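Local coordinates for protein putative glutaryl-CoA dehydrogenase (Thermus thermophilus, PDB 2EBA) that is a putative member of the acyl-CoA dehydrogenase family, a flavoprotein that carries flavin-adenine dinucleotide and assembles as a tetramer, at residues 127-132 / 239-244; 138-143 / 232-237; 9-14 / 71-76; 302-307 / 316-321. One frame throughout, in Å; residues are numbered along the deposited sequence.

Contact 1: residues 127-132 / 239-244; sequences GCFGLT and SCLTQA. With FAD (flavin-adenine dinucleotide), chain I.
The ring of Phe129 meets two side chains of helix 235-269, with CE2 3.7 Å from Cys240 CB and CE1 4.1 Å from Leu241 CD2; both partners come up obliquely to the ring. With CG anti to the backbone N (chi1 177°), the ring is carried off strand 127-130 toward the helix. The sulfur of Cys240 also comes up obliquely, SG being 5.3 Å from the centroid of the Phe129 ring and 72° off its normal, a sulfur-aromatic contact. Leu241 crosses the Phe129 side chain at about a right angle and sends its other methyl to Leu131. In the acyl-CoA dehydrogenase fold this joins the beta domain to the C-terminal helices, and the end of the strand and the two residues that follow it also hold the flavin. The backbone O of Phe129 accepts from FAD N3 at 3.0 Å. Two consecutive amides converge on FAD O2: the bond from Thr132 N is nearly straight (170°), that from Leu131 N more bent. Beside them Thr132 OG1 donates to FAD N1 over 2.7 Å, which completes a row of four bonds along the pyrimidine part of the flavin. Three donors on N1 and O2 would probably stabilise negative charge on this side of the flavin. Trp176 of the neighbouring strand 172-178 also meets the Phe129 ring, and Leu99 of helix 87-107 touches the Phe129 side chain as well.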
# COMPACT_ATOMS: atom_id res chain seq x y z
N GLY A 127 -20.05 -10.65 33.39
CA GLY A 127 -20.33 -11.71 32.44
C GLY A 127 -19.33 -11.84 31.31
O GLY A 127 -18.41 -11.04 31.17
N CYS A 128 -19.50 -12.89 30.51
CA CYS A 128 -18.64 -13.13 29.37
C CYS A 128 -19.50 -13.69 28.23
O CYS A 128 -20.65 -14.08 28.43
CB CYS A 128 -17.50 -14.10 29.74
SG CYS A 128 -18.04 -15.74 30.24
N PHE A 129 -18.93 -13.74 27.04
CA PHE A 129 -19.65 -14.19 25.87
C PHE A 129 -18.84 -15.30 25.24
O PHE A 129 -17.73 -15.10 24.77
CB PHE A 129 -19.80 -12.97 24.95
CG PHE A 129 -20.46 -13.24 23.64
CD1 PHE A 129 -19.72 -13.63 22.55
CD2 PHE A 129 -21.80 -12.98 23.47
CE1 PHE A 129 -20.29 -13.76 21.30
CE2 PHE A 129 -22.40 -13.10 22.21
CZ PHE A 129 -21.64 -13.49 21.12
N GLY A 130 -19.41 -16.50 25.25
CA GLY A 130 -18.72 -17.64 24.68
C GLY A 130 -19.24 -18.10 23.34
O GLY A 130 -20.19 -18.88 23.26
N LEU A 131 -18.61 -17.61 22.27
CA LEU A 131 -19.00 -18.00 20.92
C LEU A 131 -17.89 -18.76 20.20
O LEU A 131 -18.11 -19.87 19.71
CB LEU A 131 -19.37 -16.77 20.10
CG LEU A 131 -19.82 -17.10 18.68
CD1 LEU A 131 -21.15 -17.87 18.72
CD2 LEU A 131 -19.95 -15.81 17.92
N THR A 132 -16.71 -18.16 20.14
CA THR A 132 -15.53 -18.74 19.48
C THR A 132 -15.07 -20.08 20.05
O THR A 132 -15.01 -20.27 21.27
CB THR A 132 -14.32 -17.77 19.53
OG1 THR A 132 -14.66 -16.54 18.88
CG2 THR A 132 -13.10 -18.38 18.84
N SER A 239 -26.04 -10.56 16.22
CA SER A 239 -26.58 -9.25 16.54
C SER A 239 -25.78 -8.66 17.69
O SER A 239 -25.62 -7.44 17.78
CB SER A 239 -28.06 -9.36 16.93
OG SER A 239 -28.24 -10.23 18.02
N CYS A 240 -25.26 -9.53 18.54
CA CYS A 240 -24.46 -9.12 19.69
C CYS A 240 -23.14 -8.60 19.18
O CYS A 240 -22.65 -7.59 19.66
CB CYS A 240 -24.21 -10.30 20.63
SG CYS A 240 -25.65 -10.83 21.53
N LEU A 241 -22.56 -9.28 18.21
CA LEU A 241 -21.31 -8.80 17.66
C LEU A 241 -21.53 -7.44 16.99
O LEU A 241 -20.71 -6.54 17.16
CB LEU A 241 -20.74 -9.81 16.67
CG LEU A 241 -20.37 -11.18 17.24
CD1 LEU A 241 -19.77 -12.03 16.12
CD2 LEU A 241 -19.38 -11.04 18.39
N THR A 242 -22.62 -7.29 16.24
CA THR A 242 -22.91 -6.01 15.57
C THR A 242 -22.92 -4.89 16.58
O THR A 242 -22.37 -3.84 16.30
CB THR A 242 -24.26 -6.01 14.85
OG1 THR A 242 -24.26 -7.03 13.84
CG2 THR A 242 -24.49 -4.65 14.18
N GLN A 243 -23.56 -5.12 17.74
CA GLN A 243 -23.62 -4.12 18.81
C GLN A 243 -22.19 -3.82 19.27
O GLN A 243 -21.79 -2.65 19.34
CB GLN A 243 -24.39 -4.65 20.02
CG GLN A 243 -25.83 -4.96 19.76
CD GLN A 243 -26.64 -3.73 19.60
OE1 GLN A 243 -26.51 -2.80 20.39
NE2 GLN A 243 -27.48 -3.70 18.58
N ALA A 244 -21.45 -4.88 19.58
CA ALA A 244 -20.07 -4.75 20.04
C ALA A 244 -19.20 -4.06 19.00
O ALA A 244 -18.40 -3.18 19.31
CB ALA A 244 -19.51 -6.13 20.38
PA FAD I . -9.42 -18.25 12.24
O1A FAD I . -8.85 -19.61 11.93
O2A FAD I . -10.91 -18.02 12.25
O5B FAD I . -8.70 -17.19 11.24
C5B FAD I . -7.40 -17.17 10.94
C4B FAD I . -6.96 -16.42 9.71
O4B FAD I . -7.89 -16.83 8.48
C3B FAD I . -7.66 -14.96 9.78
O3B FAD I . -6.86 -14.15 8.93
C2B FAD I . -8.98 -14.93 8.97
O2B FAD I . -9.16 -13.75 8.29
C1B FAD I . -8.65 -15.93 7.90
N9A FAD I . -9.98 -16.54 7.47
C8A FAD I . -10.80 -17.23 8.24
N7A FAD I . -11.86 -17.61 7.44
C5A FAD I . -11.65 -17.15 6.18
C6A FAD I . -12.38 -17.23 4.94
N6A FAD I . -13.56 -17.87 4.86
N1A FAD I . -11.86 -16.64 3.82
C2A FAD I . -10.66 -15.98 3.86
N3A FAD I . -9.95 -15.88 5.03
C4A FAD I . -10.42 -16.47 6.19
N1 FAD I . -14.48 -14.71 20.91
C2 FAD I . -15.67 -14.72 21.60
O2 FAD I . -16.64 -15.36 21.16
N3 FAD I . -15.79 -14.01 22.77
C4 FAD I . -14.73 -13.30 23.27
O4 FAD I . -14.87 -12.68 24.35
C4X FAD I . -13.50 -13.28 22.59
N5 FAD I . -12.42 -12.58 23.08
C5X FAD I . -11.20 -12.59 22.44
C6 FAD I . -10.10 -11.90 22.99
C7 FAD I . -8.84 -11.93 22.35
C7M FAD I . -7.70 -11.18 23.02
C8 FAD I . -8.67 -12.65 21.13
C8M FAD I . -7.36 -12.74 20.38
C9 FAD I . -9.77 -13.33 20.58
C9A FAD I . -11.06 -13.33 21.21
N10 FAD I . -12.18 -14.03 20.70
C10 FAD I . -13.38 -14.01 21.37
C1' FAD I . -12.10 -14.81 19.46
C2' FAD I . -11.93 -14.00 18.21
O2' FAD I . -13.20 -13.53 17.78
C3' FAD I . -11.25 -14.89 17.21
O3' FAD I . -9.85 -14.81 17.44
C4' FAD I . -11.52 -14.51 15.75
O4' FAD I . -12.79 -15.01 15.33
C5' FAD I . -10.45 -15.08 14.85
O5' FAD I . -10.65 -16.47 14.69
P FAD I . -9.55 -17.61 15.04
O1P FAD I . -8.54 -17.11 16.03
O2P FAD I . -10.31 -18.86 15.41
O3P FAD I . -8.77 -17.77 13.64

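Contact 2: residues 138-143 / 232-237; sequences SDPYGN and LGLKAP. With FAD (flavin-adenine dinucleotide), chain I.
Leu234, the residue most buried by this contact, spreads its two methyls over the 138-143 loop near the start of helix 235-269. CD1 reaches Tyr141 CB at 3.6 Å, and CD2 faces Pro140 CG at 4.3 Å, a looser touch. Its chi1 of -138° lies away from a staggered value, a setting that places one branch on each neighbour. Tyr141 contributes its beta carbon rather than its ring: the side chain swings beside its own carbonyl carbon (chi1 172°), and the aromatic group is carried away from Leu234. The ring forms a cation-pi contact with Lys178, whose NZ also bonds to Tyr141 O. Pro140 packs on Leu131 too and so links this surface patch to the more buried layer beneath it. In the acyl-CoA dehydrogenase fold the contact joins a loop between two strands of the beta domain to the start of the first long C-terminal helix. Apolar contact is all that bridges the segments; their polar bonds are internal. Asn143 N donates to Asp139 O, and Asp139 OD1 takes a weak bond from Gly142 N, bracing the turn that contains Pro140 and Tyr141. In the 232-237 segment, Lys235 NZ donates to Leu232 O at 3.0 Å, in the carbonyl plane, and Ala236 N bonds to Gly233 O. At the inner end of the loop, Ser138 grips one phosphate oxygen of FAD twice: O2A accepts from Ser138 OG at 2.9 Å and from Ser138 N at 3.1 Å.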
# COMPACT_ATOMS: atom_id res chain seq x y z
N SER A 138 -13.95 -17.58 12.78
CA SER A 138 -14.45 -16.91 11.58
C SER A 138 -15.67 -17.63 11.00
O SER A 138 -16.44 -17.05 10.24
CB SER A 138 -13.36 -16.78 10.52
OG SER A 138 -12.34 -15.88 10.95
N ASP A 139 -15.83 -18.90 11.36
CA ASP A 139 -16.99 -19.66 10.93
C ASP A 139 -17.65 -19.96 12.26
O ASP A 139 -17.48 -21.04 12.81
CB ASP A 139 -16.56 -20.96 10.25
CG ASP A 139 -17.73 -21.70 9.64
OD1 ASP A 139 -18.88 -21.20 9.74
OD2 ASP A 139 -17.50 -22.79 9.06
N PRO A 140 -18.42 -19.01 12.80
CA PRO A 140 -18.98 -19.44 14.09
C PRO A 140 -20.13 -20.44 14.12
O PRO A 140 -20.44 -20.97 15.18
CB PRO A 140 -19.31 -18.11 14.80
CG PRO A 140 -19.55 -17.17 13.67
CD PRO A 140 -18.53 -17.55 12.62
N TYR A 141 -20.77 -20.70 12.98
CA TYR A 141 -21.84 -21.70 13.00
C TYR A 141 -21.18 -23.05 12.70
O TYR A 141 -21.47 -24.06 13.33
CB TYR A 141 -22.91 -21.45 11.93
CG TYR A 141 -23.90 -22.60 11.84
CD1 TYR A 141 -24.93 -22.74 12.77
CD2 TYR A 141 -23.78 -23.56 10.83
CE1 TYR A 141 -25.82 -23.81 12.71
CE2 TYR A 141 -24.66 -24.63 10.76
CZ TYR A 141 -25.68 -24.75 11.71
OH TYR A 141 -26.57 -25.81 11.68
N GLY A 142 -20.28 -23.02 11.72
CA GLY A 142 -19.57 -24.21 11.29
C GLY A 142 -18.65 -24.88 12.29
O GLY A 142 -18.53 -26.11 12.29
N ASN A 143 -17.99 -24.11 13.14
CA ASN A 143 -17.08 -24.70 14.11
C ASN A 143 -17.65 -24.76 15.50
O ASN A 143 -16.93 -25.07 16.44
CB ASN A 143 -15.75 -23.95 14.15
CG ASN A 143 -14.92 -24.19 12.90
OD1 ASN A 143 -14.87 -25.31 12.39
ND2 ASN A 143 -14.27 -23.14 12.42
N LEU A 232 -32.66 -17.36 18.93
CA LEU A 232 -32.80 -18.44 17.94
C LEU A 232 -31.95 -18.22 16.70
O LEU A 232 -32.14 -17.24 15.99
CB LEU A 232 -34.26 -18.56 17.49
CG LEU A 232 -35.36 -19.20 18.36
CD1 LEU A 232 -35.16 -18.94 19.86
CD2 LEU A 232 -36.72 -18.65 17.88
N GLY A 233 -31.01 -19.13 16.44
CA GLY A 233 -30.17 -19.02 15.26
C GLY A 233 -28.88 -18.22 15.39
O GLY A 233 -28.67 -17.54 16.38
N LEU A 234 -28.02 -18.33 14.38
CA LEU A 234 -26.73 -17.64 14.32
C LEU A 234 -26.97 -16.14 14.46
O LEU A 234 -26.13 -15.41 14.97
CB LEU A 234 -26.05 -17.91 12.98
CG LEU A 234 -24.54 -18.19 12.96
CD1 LEU A 234 -24.03 -18.02 11.54
CD2 LEU A 234 -23.80 -17.25 13.88
N LYS A 235 -28.12 -15.70 13.97
CA LYS A 235 -28.49 -14.30 14.03
C LYS A 235 -28.48 -13.70 15.43
O LYS A 235 -28.20 -12.51 15.60
CB LYS A 235 -29.85 -14.07 13.37
CG LYS A 235 -31.02 -14.87 13.93
CD LYS A 235 -32.29 -14.59 13.11
CE LYS A 235 -33.50 -15.39 13.59
NZ LYS A 235 -33.95 -15.02 14.97
N ALA A 236 -28.77 -14.50 16.45
CA ALA A 236 -28.77 -13.98 17.81
C ALA A 236 -27.36 -13.56 18.24
O ALA A 236 -27.15 -12.40 18.59
CB ALA A 236 -29.35 -15.03 18.77
N PRO A 237 -26.38 -14.48 18.22
CA PRO A 237 -25.03 -14.07 18.63
C PRO A 237 -24.43 -13.01 17.72
O PRO A 237 -23.64 -12.16 18.16
CB PRO A 237 -24.24 -15.39 18.58
CG PRO A 237 -24.95 -16.16 17.56
CD PRO A 237 -26.39 -15.91 17.89
PA FAD I . -9.42 -18.25 12.24
O1A FAD I . -8.85 -19.61 11.93
O2A FAD I . -10.91 -18.02 12.25
O5B FAD I . -8.70 -17.19 11.24
C5B FAD I . -7.40 -17.17 10.94
C4B FAD I . -6.96 -16.42 9.71
O4B FAD I . -7.89 -16.83 8.48
C3B FAD I . -7.66 -14.96 9.78
O3B FAD I . -6.86 -14.15 8.93
C2B FAD I . -8.98 -14.93 8.97
O2B FAD I . -9.16 -13.75 8.29
C1B FAD I . -8.65 -15.93 7.90
N9A FAD I . -9.98 -16.54 7.47
C8A FAD I . -10.80 -17.23 8.24
N7A FAD I . -11.86 -17.61 7.44
C5A FAD I . -11.65 -17.15 6.18
C6A FAD I . -12.38 -17.23 4.94
N6A FAD I . -13.56 -17.87 4.86
N1A FAD I . -11.86 -16.64 3.82
C2A FAD I . -10.66 -15.98 3.86
N3A FAD I . -9.95 -15.88 5.03
C4A FAD I . -10.42 -16.47 6.19
N1 FAD I . -14.48 -14.71 20.91
C2 FAD I . -15.67 -14.72 21.60
O2 FAD I . -16.64 -15.36 21.16
N3 FAD I . -15.79 -14.01 22.77
C4 FAD I . -14.73 -13.30 23.27
O4 FAD I . -14.87 -12.68 24.35
C4X FAD I . -13.50 -13.28 22.59
N5 FAD I . -12.42 -12.58 23.08
C5X FAD I . -11.20 -12.59 22.44
C6 FAD I . -10.10 -11.90 22.99
C7 FAD I . -8.84 -11.93 22.35
C7M FAD I . -7.70 -11.18 23.02
C8 FAD I . -8.67 -12.65 21.13
C8M FAD I . -7.36 -12.74 20.38
C9 FAD I . -9.77 -13.33 20.58
C9A FAD I . -11.06 -13.33 21.21
N10 FAD I . -12.18 -14.03 20.70
C10 FAD I . -13.38 -14.01 21.37
C1' FAD I . -12.10 -14.81 19.46
C2' FAD I . -11.93 -14.00 18.21
O2' FAD I . -13.20 -13.53 17.78
C3' FAD I . -11.25 -14.89 17.21
O3' FAD I . -9.85 -14.81 17.44
C4' FAD I . -11.52 -14.51 15.75
O4' FAD I . -12.79 -15.01 15.33
C5' FAD I . -10.45 -15.08 14.85
O5' FAD I . -10.65 -16.47 14.69
P FAD I . -9.55 -17.61 15.04
O1P FAD I . -8.54 -17.11 16.03
O2P FAD I . -10.31 -18.86 15.41
O3P FAD I . -8.77 -17.77 13.64

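Contact 3: residues 9-14 / 71-76; sequences DLLTPE and SSAAYG
This is a sparse, partly buried contact between two helix starts in the N-terminal helical domain of the acyl-CoA dehydrogenase fold: the lead-in to helix 13-29 passes the first turn of helix 72-85. Both starts carry an N-cap, Thr12 on one and Ser71 on the other. Ser71 OG accepts from Ala74 N at 3.0 Å (157°), a capping bond that ties the side chain to the first turn. The same hydroxyl is hydrogen-bonded to Glu15 OE2, so Ser71 joins its own helix start to helix 13-29. Apolar contact between the segments rests on Leu11 and Ala73. Leu11 CD2 approaches Ala73 CB at 4.4 Å, a light touch in which a branch tip meets a lone methyl carbon. Ala74 also points its CB toward the 9-14 segment and packs on Val18 farther along helix 13-29. On the exposed border, Glu14 runs out opposite its amide nitrogen (chi1 -174°) in an extended chain, which carries its carboxylate toward the beginning of helix 72-85. No hydrogen bond results, though the negative group lies near a helix N-terminus, where it is probably favourable. Asp9 turns to the third subunit, forming a salt bridge through OD2 with Lys312 NZ of that subunit. The nearest polar approach between the segments is Glu14 OE1 to Ser71 N, at 4.1 Å.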
# COMPACT_ATOMS: atom_id res chain seq x y z
N ASP A 9 -19.76 19.56 17.05
CA ASP A 9 -20.87 20.47 16.81
C ASP A 9 -22.10 19.65 16.57
O ASP A 9 -23.23 20.12 16.76
CB ASP A 9 -20.61 21.33 15.60
CG ASP A 9 -19.58 22.39 15.88
OD1 ASP A 9 -19.27 22.60 17.08
OD2 ASP A 9 -19.08 23.03 14.93
N LEU A 10 -21.88 18.41 16.18
CA LEU A 10 -22.98 17.52 15.88
C LEU A 10 -23.41 16.67 17.08
O LEU A 10 -24.22 15.75 16.93
CB LEU A 10 -22.63 16.62 14.71
CG LEU A 10 -22.25 17.29 13.40
CD1 LEU A 10 -21.80 16.20 12.46
CD2 LEU A 10 -23.41 18.05 12.81
N LEU A 11 -22.87 16.95 18.27
CA LEU A 11 -23.25 16.16 19.44
C LEU A 11 -24.18 16.95 20.36
O LEU A 11 -24.13 18.19 20.41
CB LEU A 11 -22.03 15.75 20.22
CG LEU A 11 -21.10 14.83 19.45
CD1 LEU A 11 -19.78 14.82 20.16
CD2 LEU A 11 -21.67 13.42 19.36
N THR A 12 -25.03 16.23 21.09
CA THR A 12 -25.93 16.90 22.02
C THR A 12 -25.09 17.30 23.21
O THR A 12 -23.95 16.87 23.36
CB THR A 12 -27.07 15.96 22.52
OG1 THR A 12 -26.50 14.88 23.26
CG2 THR A 12 -27.85 15.38 21.34
N PRO A 13 -25.63 18.14 24.08
CA PRO A 13 -24.89 18.57 25.28
C PRO A 13 -24.64 17.38 26.20
O PRO A 13 -23.58 17.29 26.82
CB PRO A 13 -25.84 19.58 25.91
CG PRO A 13 -26.49 20.18 24.72
CD PRO A 13 -26.81 18.99 23.87
N GLU A 14 -25.62 16.47 26.29
CA GLU A 14 -25.51 15.28 27.13
C GLU A 14 -24.36 14.39 26.66
O GLU A 14 -23.55 13.92 27.45
CB GLU A 14 -26.82 14.47 27.09
CG GLU A 14 -26.85 13.28 28.06
CD GLU A 14 -27.76 12.12 27.60
OE1 GLU A 14 -27.40 11.44 26.60
OE2 GLU A 14 -28.83 11.90 28.22
N SER A 71 -27.71 7.87 24.61
CA SER A 71 -27.63 7.55 23.19
C SER A 71 -26.51 6.62 22.78
O SER A 71 -25.60 6.33 23.55
CB SER A 71 -27.49 8.83 22.36
OG SER A 71 -26.18 9.36 22.48
N SER A 72 -26.59 6.15 21.54
CA SER A 72 -25.58 5.27 20.99
C SER A 72 -24.31 6.08 20.83
O SER A 72 -23.22 5.58 21.07
CB SER A 72 -26.03 4.71 19.64
OG SER A 72 -27.05 3.74 19.82
N ALA A 73 -24.46 7.34 20.42
CA ALA A 73 -23.31 8.21 20.25
C ALA A 73 -22.56 8.26 21.59
O ALA A 73 -21.33 8.15 21.64
CB ALA A 73 -23.76 9.60 19.84
N ALA A 74 -23.31 8.39 22.68
CA ALA A 74 -22.73 8.45 24.02
C ALA A 74 -21.98 7.17 24.35
O ALA A 74 -20.92 7.21 24.98
CB ALA A 74 -23.83 8.72 25.07
N TYR A 75 -22.53 6.03 23.95
CA TYR A 75 -21.89 4.74 24.19
C TYR A 75 -20.60 4.75 23.38
O TYR A 75 -19.53 4.42 23.88
CB TYR A 75 -22.82 3.59 23.74
CG TYR A 75 -22.20 2.20 23.72
CD1 TYR A 75 -21.36 1.75 24.75
CD2 TYR A 75 -22.48 1.31 22.67
CE1 TYR A 75 -20.83 0.46 24.73
CE2 TYR A 75 -21.96 0.03 22.65
CZ TYR A 75 -21.13 -0.39 23.68
OH TYR A 75 -20.59 -1.66 23.63
N GLY A 76 -20.71 5.16 22.11
CA GLY A 76 -19.55 5.22 21.25
C GLY A 76 -18.50 6.11 21.86
O GLY A 76 -17.32 5.79 21.84

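Contact 4: residues 302-307 / 316-321; sequences WRLARL and AQVSLA
Helices 281-309 and 315-340 form an antiparallel helical hairpin in the C-terminal helical domain of the acyl-CoA dehydrogenase fold; these segments approach to 10.6 Å between axes, at 157° between their directions. Apolar contact centres on Leu304, which points into the facing helix and uses both methyls. CD2 sits 3.5 Å from Ala321 CB, tighter than usual for two carbons, and 3.7 Å from Val318 CA. Leu304 CD1 leans instead on Gln317 CB, 3.9 Å away. Amid this close packing Leu304 holds a nearly eclipsed chi1, -126°. Val318 flanks the CD2 methyl through CG2 and turns its other branch, CG1, toward helix 235-269. Contact between apolar and polar groups comes from Leu307, which crosses Gln317 at about a right angle and lays CD1 against the amide. The polar bonds of that amide go elsewhere: OE1 accepts from Thr314 N in the connection between the helices, and NE2 bonds to Phe4 O of the third subunit. Thus one buried side chain braces the turn and reaches a subunit interface. Arg303, whose guanidinium has Leu307 CG over one face, bonds through NE to Tyr5 O of the third subunit. The methyl of Leu307 that meets the amide is about equally close to both ends, with CD1 3.6 Å from Gln317 NE2 and 3.7 Å from Gln317 OE1.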
# COMPACT_ATOMS: atom_id res chain seq x y z
N TRP A 302 -19.91 8.42 13.84
CA TRP A 302 -21.00 9.34 14.12
C TRP A 302 -22.23 8.97 13.31
O TRP A 302 -23.32 8.86 13.85
CB TRP A 302 -20.58 10.77 13.78
CG TRP A 302 -21.75 11.71 13.65
CD1 TRP A 302 -22.44 12.32 14.67
CD2 TRP A 302 -22.45 12.03 12.45
NE1 TRP A 302 -23.53 12.99 14.17
CE2 TRP A 302 -23.56 12.83 12.81
CE3 TRP A 302 -22.24 11.72 11.10
CZ2 TRP A 302 -24.47 13.31 11.86
CZ3 TRP A 302 -23.15 12.21 10.15
CH2 TRP A 302 -24.25 12.99 10.54
N ARG A 303 -22.05 8.76 12.00
CA ARG A 303 -23.16 8.42 11.11
C ARG A 303 -23.89 7.16 11.54
O ARG A 303 -25.11 7.08 11.49
CB ARG A 303 -22.64 8.24 9.68
CG ARG A 303 -23.71 7.83 8.67
CD ARG A 303 -24.87 8.76 8.80
NE ARG A 303 -25.98 8.44 7.92
CZ ARG A 303 -27.22 8.81 8.19
NH1 ARG A 303 -27.47 9.47 9.31
NH2 ARG A 303 -28.20 8.52 7.35
N LEU A 304 -23.11 6.17 11.94
CA LEU A 304 -23.62 4.89 12.38
C LEU A 304 -24.37 5.03 13.69
O LEU A 304 -25.33 4.31 13.93
CB LEU A 304 -22.45 3.92 12.54
CG LEU A 304 -22.53 2.60 11.79
CD1 LEU A 304 -22.75 2.85 10.31
CD2 LEU A 304 -21.28 1.80 12.03
N ALA A 305 -23.93 5.95 14.55
CA ALA A 305 -24.57 6.16 15.84
C ALA A 305 -25.97 6.70 15.64
O ALA A 305 -26.90 6.28 16.33
CB ALA A 305 -23.75 7.14 16.69
N ARG A 306 -26.13 7.62 14.70
CA ARG A 306 -27.45 8.18 14.44
C ARG A 306 -28.35 7.13 13.80
O ARG A 306 -29.48 6.94 14.23
CB ARG A 306 -27.35 9.43 13.55
CG ARG A 306 -26.54 10.57 14.18
CD ARG A 306 -27.04 10.97 15.57
NE ARG A 306 -26.31 12.13 16.11
CZ ARG A 306 -26.16 12.40 17.41
NH1 ARG A 306 -26.68 11.60 18.32
NH2 ARG A 306 -25.47 13.46 17.79
N LEU A 307 -27.84 6.44 12.78
CA LEU A 307 -28.63 5.40 12.14
C LEU A 307 -29.08 4.38 13.18
O LEU A 307 -30.21 3.89 13.15
CB LEU A 307 -27.80 4.69 11.05
CG LEU A 307 -27.57 5.39 9.72
CD1 LEU A 307 -26.56 4.61 8.90
CD2 LEU A 307 -28.89 5.52 8.98
N ALA A 316 -24.03 -4.88 7.83
CA ALA A 316 -23.04 -4.62 6.81
C ALA A 316 -22.44 -3.25 7.02
O ALA A 316 -21.26 -3.07 6.84
CB ALA A 316 -23.67 -4.70 5.43
N GLN A 317 -23.27 -2.29 7.41
CA GLN A 317 -22.80 -0.93 7.65
C GLN A 317 -21.80 -0.95 8.81
O GLN A 317 -20.76 -0.30 8.76
CB GLN A 317 -23.97 0.01 7.99
CG GLN A 317 -24.98 0.17 6.87
CD GLN A 317 -26.10 1.14 7.21
OE1 GLN A 317 -26.76 1.00 8.25
NE2 GLN A 317 -26.33 2.11 6.34
N VAL A 318 -22.15 -1.69 9.86
CA VAL A 318 -21.29 -1.81 11.03
C VAL A 318 -19.98 -2.50 10.64
O VAL A 318 -18.92 -2.10 11.08
CB VAL A 318 -21.98 -2.61 12.16
CG1 VAL A 318 -20.99 -2.90 13.28
CG2 VAL A 318 -23.14 -1.80 12.69
N SER A 319 -20.07 -3.54 9.82
CA SER A 319 -18.86 -4.23 9.39
C SER A 319 -17.89 -3.26 8.70
O SER A 319 -16.67 -3.33 8.90
CB SER A 319 -19.21 -5.36 8.42
OG SER A 319 -19.47 -6.57 9.10
N LEU A 320 -18.43 -2.35 7.88
CA LEU A 320 -17.61 -1.38 7.17
C LEU A 320 -16.83 -0.52 8.15
O LEU A 320 -15.61 -0.39 8.02
CB LEU A 320 -18.48 -0.49 6.28
CG LEU A 320 -17.73 0.66 5.60
CD1 LEU A 320 -16.65 0.09 4.71
CD2 LEU A 320 -18.67 1.49 4.78
N ALA A 321 -17.53 0.04 9.13
CA ALA A 321 -16.91 0.90 10.14
C ALA A 321 -15.87 0.19 11.02
O ALA A 321 -14.84 0.76 11.34
CB ALA A 321 -17.99 1.53 11.01

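In the fold
From the N terminus, contact 3 comes first, closing a loop between two helix starts of the N-terminal helical domain. Contact 1 then opens on strand 127-130 and returns to helix 235-269 after the strands of the beta domain; contact 2 opens and closes within that span. These two share helix 235-269 and FAD, and they touch where Leu131 packs on Pro237. Contact 4 closes the short turn between helices 281-309 and 315-340. It touches contact 1 through Val318 and Thr242, and contact 3 through Arg306 and Leu10. Contacts 3 and 4 both border the third subunit. Contacts 2 and 3 lie farthest apart, with centres about 32 Å from each other.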